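Side-chain contacts in histidinol dehydrogenase (Elizabethkingia anophelis NUHP1, PDB 6AN0), which probably catalyses the two successive NAD-dependent oxidations that turn L-histidinol into L-histidine, the last step of histidine biosynthesis, using one zinc ion per subunit: residues 142-147 and 176-181; 150-153 and 158-161; 247-252 and 279-284. All blocks are in the same frame, centred on the assembly; numbering follows the deposited sequence.

Interaction 1: residues 142-147 and 176-181; sequences STVLML and LYTANL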
loop_
_atom_site.group_PDB
_atom_site.type_symbol
_atom_site.label_atom_id
_atom_site.label_comp_id
_atom_site.label_asym_id
_atom_site.label_seq_id
_atom_site.Cartn_x
_atom_site.Cartn_y
_atom_site.Cartn_z
ATOM N N SER A 142 12.177 7.350 -19.034
ATOM C CA SER A 142 10.834 7.837 -18.714
ATOM C C SER A 142 10.416 7.417 -17.305
ATOM O O SER A 142 9.665 8.135 -16.631
ATOM C CB SER A 142 9.829 7.331 -19.756
ATOM O OG SER A 142 9.852 5.906 -19.845
ATOM N N THR A 143 10.899 6.265 -16.832
ATOM C CA THR A 143 10.571 5.848 -15.471
ATOM C C THR A 143 11.141 6.807 -14.430
ATOM O O THR A 143 10.570 6.957 -13.342
ATOM C CB THR A 143 11.079 4.422 -15.248
ATOM O OG1 THR A 143 10.466 3.574 -16.218
ATOM C CG2 THR A 143 10.710 3.911 -13.853
ATOM N N VAL A 144 12.265 7.462 -14.735
ATOM C CA VAL A 144 12.803 8.468 -13.822
ATOM C C VAL A 144 11.778 9.575 -13.590
ATOM O O VAL A 144 11.541 9.994 -12.450
ATOM C CB VAL A 144 14.132 9.031 -14.356
ATOM C CG1 VAL A 144 14.631 10.141 -13.449
ATOM C CG2 VAL A 144 15.169 7.912 -14.482
ATOM N N LEU A 145 11.153 10.065 -14.669
ATOM C CA LEU A 145 10.106 11.079 -14.513
ATOM C C LEU A 145 8.932 10.554 -13.697
ATOM O O LEU A 145 8.400 11.262 -12.829
ATOM C CB LEU A 145 9.600 11.550 -15.882
ATOM C CG LEU A 145 10.588 12.275 -16.789
ATOM C CD1 LEU A 145 9.923 12.609 -18.124
ATOM C CD2 LEU A 145 11.120 13.530 -16.098
ATOM N N MET A 146 8.504 9.319 -13.973
ATOM C CA MET A 146 7.292 8.772 -13.362
ATOM C C MET A 146 7.427 8.602 -11.852
ATOM O O MET A 146 6.424 8.658 -11.126
ATOM C CB MET A 146 6.955 7.413 -13.988
ATOM C CG MET A 146 6.600 7.456 -15.469
ATOM S SD MET A 146 5.074 8.383 -15.764
ATOM C CE MET A 146 5.103 8.579 -17.554
ATOM N N LEU A 147 8.630 8.319 -11.366
ATOM C CA LEU A 147 8.844 8.087 -9.943
ATOM C C LEU A 147 9.448 9.292 -9.246
ATOM O O LEU A 147 9.081 9.586 -8.104
ATOM C CB LEU A 147 9.752 6.870 -9.733
ATOM C CG LEU A 147 9.216 5.592 -10.377
ATOM C CD1 LEU A 147 10.210 4.450 -10.187
ATOM C CD2 LEU A 147 7.843 5.195 -9.818
ATOM N N LEU A 176 20.895 10.205 -16.586
ATOM C CA LEU A 176 21.487 11.221 -15.720
ATOM C C LEU A 176 20.874 12.588 -15.989
ATOM O O LEU A 176 20.571 13.336 -15.049
ATOM C CB LEU A 176 23.010 11.264 -15.913
ATOM C CG LEU A 176 23.755 9.969 -15.561
ATOM C CD1 LEU A 176 25.243 10.120 -15.834
ATOM C CD2 LEU A 176 23.507 9.589 -14.105
ATOM N N TYR A 177 20.698 12.935 -17.269
ATOM C CA TYR A 177 20.046 14.195 -17.612
ATOM C C TYR A 177 18.672 14.295 -16.959
ATOM O O TYR A 177 18.342 15.305 -16.322
ATOM C CB TYR A 177 19.918 14.350 -19.135
ATOM C CG TYR A 177 18.992 15.500 -19.474
ATOM C CD1 TYR A 177 17.632 15.293 -19.742
ATOM C CD2 TYR A 177 19.457 16.807 -19.435
ATOM C CE1 TYR A 177 16.775 16.370 -20.002
ATOM C CE2 TYR A 177 18.612 17.878 -19.690
ATOM C CZ TYR A 177 17.282 17.656 -19.969
ATOM O OH TYR A 177 16.473 18.736 -20.221
ATOM N N THR A 178 17.852 13.250 -17.121
ATOM C CA THR A 178 16.480 13.278 -16.629
ATOM C C THR A 178 16.427 13.311 -15.103
ATOM O O THR A 178 15.612 14.040 -14.529
ATOM C CB THR A 178 15.707 12.075 -17.178
ATOM O OG1 THR A 178 15.806 12.060 -18.615
ATOM C CG2 THR A 178 14.252 12.177 -16.790
ATOM N N ALA A 179 17.283 12.541 -14.420
ATOM C CA ALA A 179 17.285 12.602 -12.959
ATOM C C ALA A 179 17.733 13.971 -12.472
ATOM O O ALA A 179 17.130 14.535 -11.551
ATOM C CB ALA A 179 18.175 11.509 -12.369
ATOM N N ASN A 180 18.774 14.531 -13.092
ATOM C CA ASN A 180 19.249 15.848 -12.683
ATOM C C ASN A 180 18.201 16.922 -12.950
ATOM O O ASN A 180 18.039 17.848 -12.142
ATOM C CB ASN A 180 20.561 16.180 -13.389
ATOM C CG ASN A 180 21.093 17.538 -13.003
ATOM O OD1 ASN A 180 20.950 18.518 -13.742
ATOM N ND2 ASN A 180 21.690 17.613 -11.831
ATOM N N LEU A 181 17.469 16.801 -14.067
ATOM C CA LEU A 181 16.422 17.764 -14.420
ATOM C C LEU A 181 15.402 17.935 -13.300
ATOM O O LEU A 181 14.989 19.059 -12.988
ATOM C CB LEU A 181 15.710 17.316 -15.698
ATOM C CG LEU A 181 14.503 18.150 -16.164
ATOM C CD1 LEU A 181 14.931 19.564 -16.560
ATOM C CD2 LEU A 181 13.757 17.466 -17.311
#
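Val144 and Leu145 meet Thr178 and Ala179 where two neighbouring helices of an alpha/beta domain pack side by side. The segments run nearly parallel, with an angle of 17° between them and axes 8.9 Å apart at closest approach. The contact is apolar and buried. Val144 points at the other helix and lies level with Ala179. Its CG1 is anti to the backbone N (chi1 176°), and this carries the methyl against the backbone of the partner, 3.7 Å from Ala179 CA. Val144 CG1 also lies 3.9 Å from Ala179 CB. Helices 142-154 and 173-181 alternate along the chain with the parallel strands 158-163 and 186-189, and Ala179 also touches Ile187 of the latter. Further from the sheet, Leu145 and Thr178 cross at about a right angle. Leu145 reaches in with one branch, and its CD2 comes within 3.5 Å of Thr178 CG2, which is tight for two methyl groups. Leu145 CG is 3.7 Å from the same Thr178 CG2. Thr178 can offer a methyl here because its chi1 of -55° turns OG1 back along its own helix, where it hydrogen-bonds to Ala174 O. From helix 84-102, Ile97 covers Leu145 and Ile90 covers Thr178. At the start of helix 142-154, Ser142 OG hydrogen-bonds to Glu418 of the second subunit, a residue predicted to bind substrate.

Interaction 2: residues 150-153 and 158-161; sequences PAQL and NITL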
loop_
_atom_site.group_PDB
_atom_site.type_symbol
_atom_site.label_atom_id
_atom_site.label_comp_id
_atom_site.label_asym_id
_atom_site.label_seq_id
_atom_site.Cartn_x
_atom_site.Cartn_y
_atom_site.Cartn_z
ATOM N N PRO A 150 6.562 12.645 -8.673
ATOM C CA PRO A 150 5.654 12.642 -7.517
ATOM C C PRO A 150 6.392 12.611 -6.187
ATOM O O PRO A 150 5.886 13.161 -5.198
ATOM C CB PRO A 150 4.789 11.386 -7.731
ATOM C CG PRO A 150 5.469 10.587 -8.785
ATOM C CD PRO A 150 6.246 11.546 -9.615
ATOM N N ALA A 151 7.577 11.987 -6.129
ATOM C CA ALA A 151 8.389 12.077 -4.919
ATOM C C ALA A 151 8.702 13.527 -4.575
ATOM O O ALA A 151 8.624 13.929 -3.408
ATOM C CB ALA A 151 9.692 11.282 -5.091
ATOM N N GLN A 152 9.088 14.322 -5.574
ATOM C CA GLN A 152 9.389 15.725 -5.313
ATOM C C GLN A 152 8.141 16.480 -4.886
ATOM O O GLN A 152 8.181 17.258 -3.928
ATOM C CB GLN A 152 10.028 16.370 -6.550
ATOM C CG GLN A 152 11.432 15.855 -6.863
ATOM C CD GLN A 152 12.502 16.365 -5.889
ATOM O OE1 GLN A 152 12.235 16.596 -4.703
ATOM N NE2 GLN A 152 13.719 16.549 -6.398
ATOM N N LEU A 153 7.014 16.227 -5.555
ATOM C CA LEU A 153 5.777 16.928 -5.232
ATOM C C LEU A 153 5.298 16.622 -3.825
ATOM O O LEU A 153 4.717 17.494 -3.163
ATOM C CB LEU A 153 4.687 16.559 -6.235
ATOM C CG LEU A 153 4.770 17.221 -7.611
ATOM C CD1 LEU A 153 3.797 16.511 -8.545
ATOM C CD2 LEU A 153 4.430 18.705 -7.505
ATOM N N ASN A 158 14.873 13.105 0.788
ATOM C CA ASN A 158 16.054 12.345 0.376
ATOM C C ASN A 158 15.618 11.345 -0.691
ATOM O O ASN A 158 15.005 10.315 -0.373
ATOM C CB ASN A 158 16.688 11.622 1.565
ATOM C CG ASN A 158 17.099 12.564 2.686
ATOM O OD1 ASN A 158 17.560 13.679 2.442
ATOM N ND2 ASN A 158 16.941 12.110 3.930
ATOM N N ILE A 159 15.932 11.631 -1.951
ATOM C CA ILE A 159 15.607 10.728 -3.056
ATOM C C ILE A 159 16.901 10.119 -3.578
ATOM O O ILE A 159 17.813 10.844 -3.991
ATOM C CB ILE A 159 14.864 11.450 -4.188
ATOM C CG1 ILE A 159 13.551 12.044 -3.657
ATOM C CG2 ILE A 159 14.656 10.464 -5.354
ATOM C CD1 ILE A 159 12.862 13.024 -4.594
ATOM N N THR A 160 16.974 8.792 -3.570
ATOM C CA THR A 160 18.127 8.055 -4.060
ATOM C C THR A 160 17.740 7.353 -5.350
ATOM O O THR A 160 16.627 6.834 -5.462
ATOM C CB THR A 160 18.586 7.027 -3.017
ATOM O OG1 THR A 160 19.305 7.706 -1.983
ATOM C CG2 THR A 160 19.478 5.957 -3.641
ATOM N N LEU A 161 18.647 7.346 -6.331
ATOM C CA LEU A 161 18.435 6.580 -7.558
ATOM C C LEU A 161 19.634 5.666 -7.779
ATOM O O LEU A 161 20.770 6.147 -7.837
ATOM C CB LEU A 161 18.237 7.518 -8.753
ATOM C CG LEU A 161 17.690 6.847 -10.016
ATOM C CD1 LEU A 161 16.886 7.875 -10.809
ATOM C CD2 LEU A 161 18.790 6.265 -10.880
#
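Ile159 of strand 158-163 reaches Ala151 and Gln152 of helix 142-154 with the end of its side chain. The contact belongs to a beta-alpha-beta unit made of strand 117-132, this helix and strand 158-163. Ile159 is stretched out toward the helix: CG1 is anti to the carbonyl carbon (chi1 -60°), and CD1 continues the chain in an extended form. CD1 therefore does nearly all the touching. On one flank it meets the methyl of Ala151, and Ala151 CB lies 3.7 Å from Ile159 CD1. Its other partner is Gln152, whose chain bends at chi2 (-73°). This bend brings the carboxamide over the end of Ile159, although CB of Gln152 does not point straight at the strand. The rotation of the amide is probably held by Gln152 NE2, which hydrogen-bonds to Ile182 O. Phe390 packs on Ala151, and Ile184 on Ile159. The amide presents its flat face, not its edge, to the methyl: Ile159 CD1 sits almost directly above Gln152 CD at 3.6 Å, with Gln152 OE1 also 3.6 Å away and Gln152 NE2 at 4.1 Å.

Interaction 3: residues 247-252 and 279-284; sequences ADTTAN and ENILQQ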
loop_
_atom_site.group_PDB
_atom_site.type_symbol
_atom_site.label_atom_id
_atom_site.label_comp_id
_atom_site.label_asym_id
_atom_site.label_seq_id
_atom_site.Cartn_x
_atom_site.Cartn_y
_atom_site.Cartn_z
ATOM N N ALA A 247 -12.276 -3.758 -29.009
ATOM C CA ALA A 247 -12.476 -3.099 -30.297
ATOM C C ALA A 247 -13.831 -3.464 -30.893
ATOM O O ALA A 247 -14.168 -4.646 -30.984
ATOM C CB ALA A 247 -11.359 -3.490 -31.278
ATOM N N ASP A 248 -14.597 -2.459 -31.323
ATOM C CA ASP A 248 -15.820 -2.718 -32.070
ATOM C C ASP A 248 -15.618 -2.257 -33.514
ATOM O O ASP A 248 -14.488 -1.995 -33.943
ATOM C CB ASP A 248 -17.033 -2.067 -31.376
ATOM C CG ASP A 248 -16.999 -0.543 -31.396
ATOM O OD1 ASP A 248 -16.121 0.052 -32.049
ATOM O OD2 ASP A 248 -17.875 0.068 -30.742
ATOM N N THR A 249 -16.716 -2.174 -34.277
ATOM C CA THR A 249 -16.607 -1.816 -35.688
ATOM C C THR A 249 -16.089 -0.395 -35.910
ATOM O O THR A 249 -15.702 -0.068 -37.039
ATOM C CB THR A 249 -17.967 -1.990 -36.385
ATOM O OG1 THR A 249 -18.941 -1.178 -35.723
ATOM C CG2 THR A 249 -18.412 -3.441 -36.329
ATOM N N THR A 250 -16.060 0.452 -34.881
ATOM C CA THR A 250 -15.526 1.803 -35.035
ATOM C C THR A 250 -14.032 1.882 -34.763
ATOM O O THR A 250 -13.443 2.952 -34.946
ATOM C CB THR A 250 -16.238 2.796 -34.105
ATOM O OG1 THR A 250 -15.839 2.563 -32.742
ATOM C CG2 THR A 250 -17.746 2.667 -34.223
ATOM N N ALA A 251 -13.410 0.791 -34.322
ATOM C CA ALA A 251 -11.977 0.803 -34.105
ATOM C C ALA A 251 -11.239 0.834 -35.443
ATOM O O ALA A 251 -11.765 0.433 -36.483
ATOM C CB ALA A 251 -11.547 -0.421 -33.294
ATOM N N ASN A 252 -10.002 1.328 -35.404
ATOM C CA ASN A 252 -9.151 1.370 -36.583
ATOM C C ASN A 252 -8.181 0.201 -36.506
ATOM O O ASN A 252 -7.284 0.212 -35.649
ATOM C CB ASN A 252 -8.393 2.697 -36.660
ATOM C CG ASN A 252 -7.563 2.834 -37.928
ATOM O OD1 ASN A 252 -6.836 1.921 -38.314
ATOM N ND2 ASN A 252 -7.656 3.992 -38.574
ATOM N N GLU A 279 -15.756 -10.887 -35.982
ATOM C CA GLU A 279 -14.595 -11.583 -36.512
ATOM C C GLU A 279 -13.868 -10.760 -37.567
ATOM O O GLU A 279 -12.650 -10.904 -37.732
ATOM C CB GLU A 279 -15.048 -12.925 -37.085
ATOM C CG GLU A 279 -13.961 -13.958 -37.253
ATOM C CD GLU A 279 -14.542 -15.333 -37.508
ATOM O OE1 GLU A 279 -13.767 -16.306 -37.617
ATOM O OE2 GLU A 279 -15.785 -15.430 -37.589
ATOM N N ASN A 280 -14.592 -9.905 -38.296
ATOM C CA ASN A 280 -13.961 -9.103 -39.342
ATOM C C ASN A 280 -12.960 -8.109 -38.758
ATOM O O ASN A 280 -11.891 -7.880 -39.342
ATOM C CB ASN A 280 -15.029 -8.381 -40.159
ATOM C CG ASN A 280 -14.444 -7.618 -41.325
ATOM O OD1 ASN A 280 -14.475 -6.388 -41.356
ATOM N ND2 ASN A 280 -13.897 -8.347 -42.293
ATOM N N ILE A 281 -13.286 -7.510 -37.611
ATOM C CA ILE A 281 -12.332 -6.640 -36.927
ATOM C C ILE A 281 -11.098 -7.427 -36.514
ATOM O O ILE A 281 -9.964 -6.948 -36.641
ATOM C CB ILE A 281 -12.993 -5.974 -35.705
ATOM C CG1 ILE A 281 -14.212 -5.151 -36.132
ATOM C CG2 ILE A 281 -11.978 -5.117 -34.945
ATOM C CD1 ILE A 281 -15.328 -5.184 -35.113
ATOM N N LEU A 282 -11.303 -8.630 -35.975
ATOM C CA LEU A 282 -10.176 -9.476 -35.593
ATOM C C LEU A 282 -9.297 -9.800 -36.797
ATOM O O LEU A 282 -8.071 -9.649 -36.743
ATOM C CB LEU A 282 -10.690 -10.755 -34.933
ATOM C CG LEU A 282 -9.602 -11.711 -34.443
ATOM C CD1 LEU A 282 -8.739 -11.072 -33.348
ATOM C CD2 LEU A 282 -10.227 -13.004 -33.957
ATOM N N GLN A 283 -9.908 -10.235 -37.904
ATOM C CA GLN A 283 -9.125 -10.610 -39.078
ATOM C C GLN A 283 -8.352 -9.421 -39.646
ATOM O O GLN A 283 -7.176 -9.551 -40.002
ATOM C CB GLN A 283 -10.038 -11.230 -40.140
ATOM N N GLN A 284 -8.990 -8.249 -39.739
ATOM C CA GLN A 284 -8.289 -7.080 -40.267
ATOM C C GLN A 284 -7.142 -6.659 -39.354
ATOM O O GLN A 284 -6.067 -6.274 -39.832
ATOM C CB GLN A 284 -9.257 -5.917 -40.462
ATOM C CG GLN A 284 -10.120 -6.022 -41.702
ATOM C CD GLN A 284 -10.936 -4.764 -41.933
ATOM O OE1 GLN A 284 -10.405 -3.652 -41.894
ATOM N NE2 GLN A 284 -12.234 -4.933 -42.161
#
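Asp248 OD1 is gripped twice by Thr250, while the backbone of Asp248 packs on Ile281. Asp248 OD1 accepts from Thr250 OG1 at 2.6 Å through its syn lone pair. Thr250 N gives a second bond of 2.9 Å to Asp248 OD1 from above the carboxylate plane, and closes an Asx turn. Asp248 to Ala251 also form a type I beta turn, with Ala251 N bonded to Asp248 O. This turn follows strand 242-247 of the parallel sheet, next to strand 271-276, and helix 279-293 packs against the turn. Ile281 of that helix carries the contact. Its CD1 lies over the face of the peptide joining Asp248 and Thr249, 3.3 Å from Asp248 C and 3.4 Å from Thr249 N. The approach is close, and chi2 of Ile281 is 145°, well away from a relaxed trans value. Thr249 crosses Ile281 at about a right angle and turns its methyl to it: Thr249 CG2 lies 3.7 Å from Ile281 CD1. The helix start is held by Asp278 OD1, which accepts from Ile281 N. Deeper in, the other branch of Ile281 meets the end of the strand: its CG2 is 4.1 Å from Ala247 CB.

How the interactions relate
Interactions 1 and 2 are neighbours, with centres 10 Å apart. They share helix 142-154, and interaction 2 is nested along the chain inside the loop that interaction 1 closes. Leu161 of strand 158-163 links them, since its CD1 packs on both Val144 and Ala179. Interaction 1 joins two successive helices, and interaction 2 joins the first of them to the strand between. Interaction 3 comes later in the chain and lies at the end of strand 242-247 of the separate six-stranded parallel sheet. Its centre is 38 Å from that of interaction 1 and 43 Å from that of interaction 2. The contacts thus belong to two alpha/beta regions of one subunit, each built on its own sheet, and interaction 3 lies away from the annotated sites.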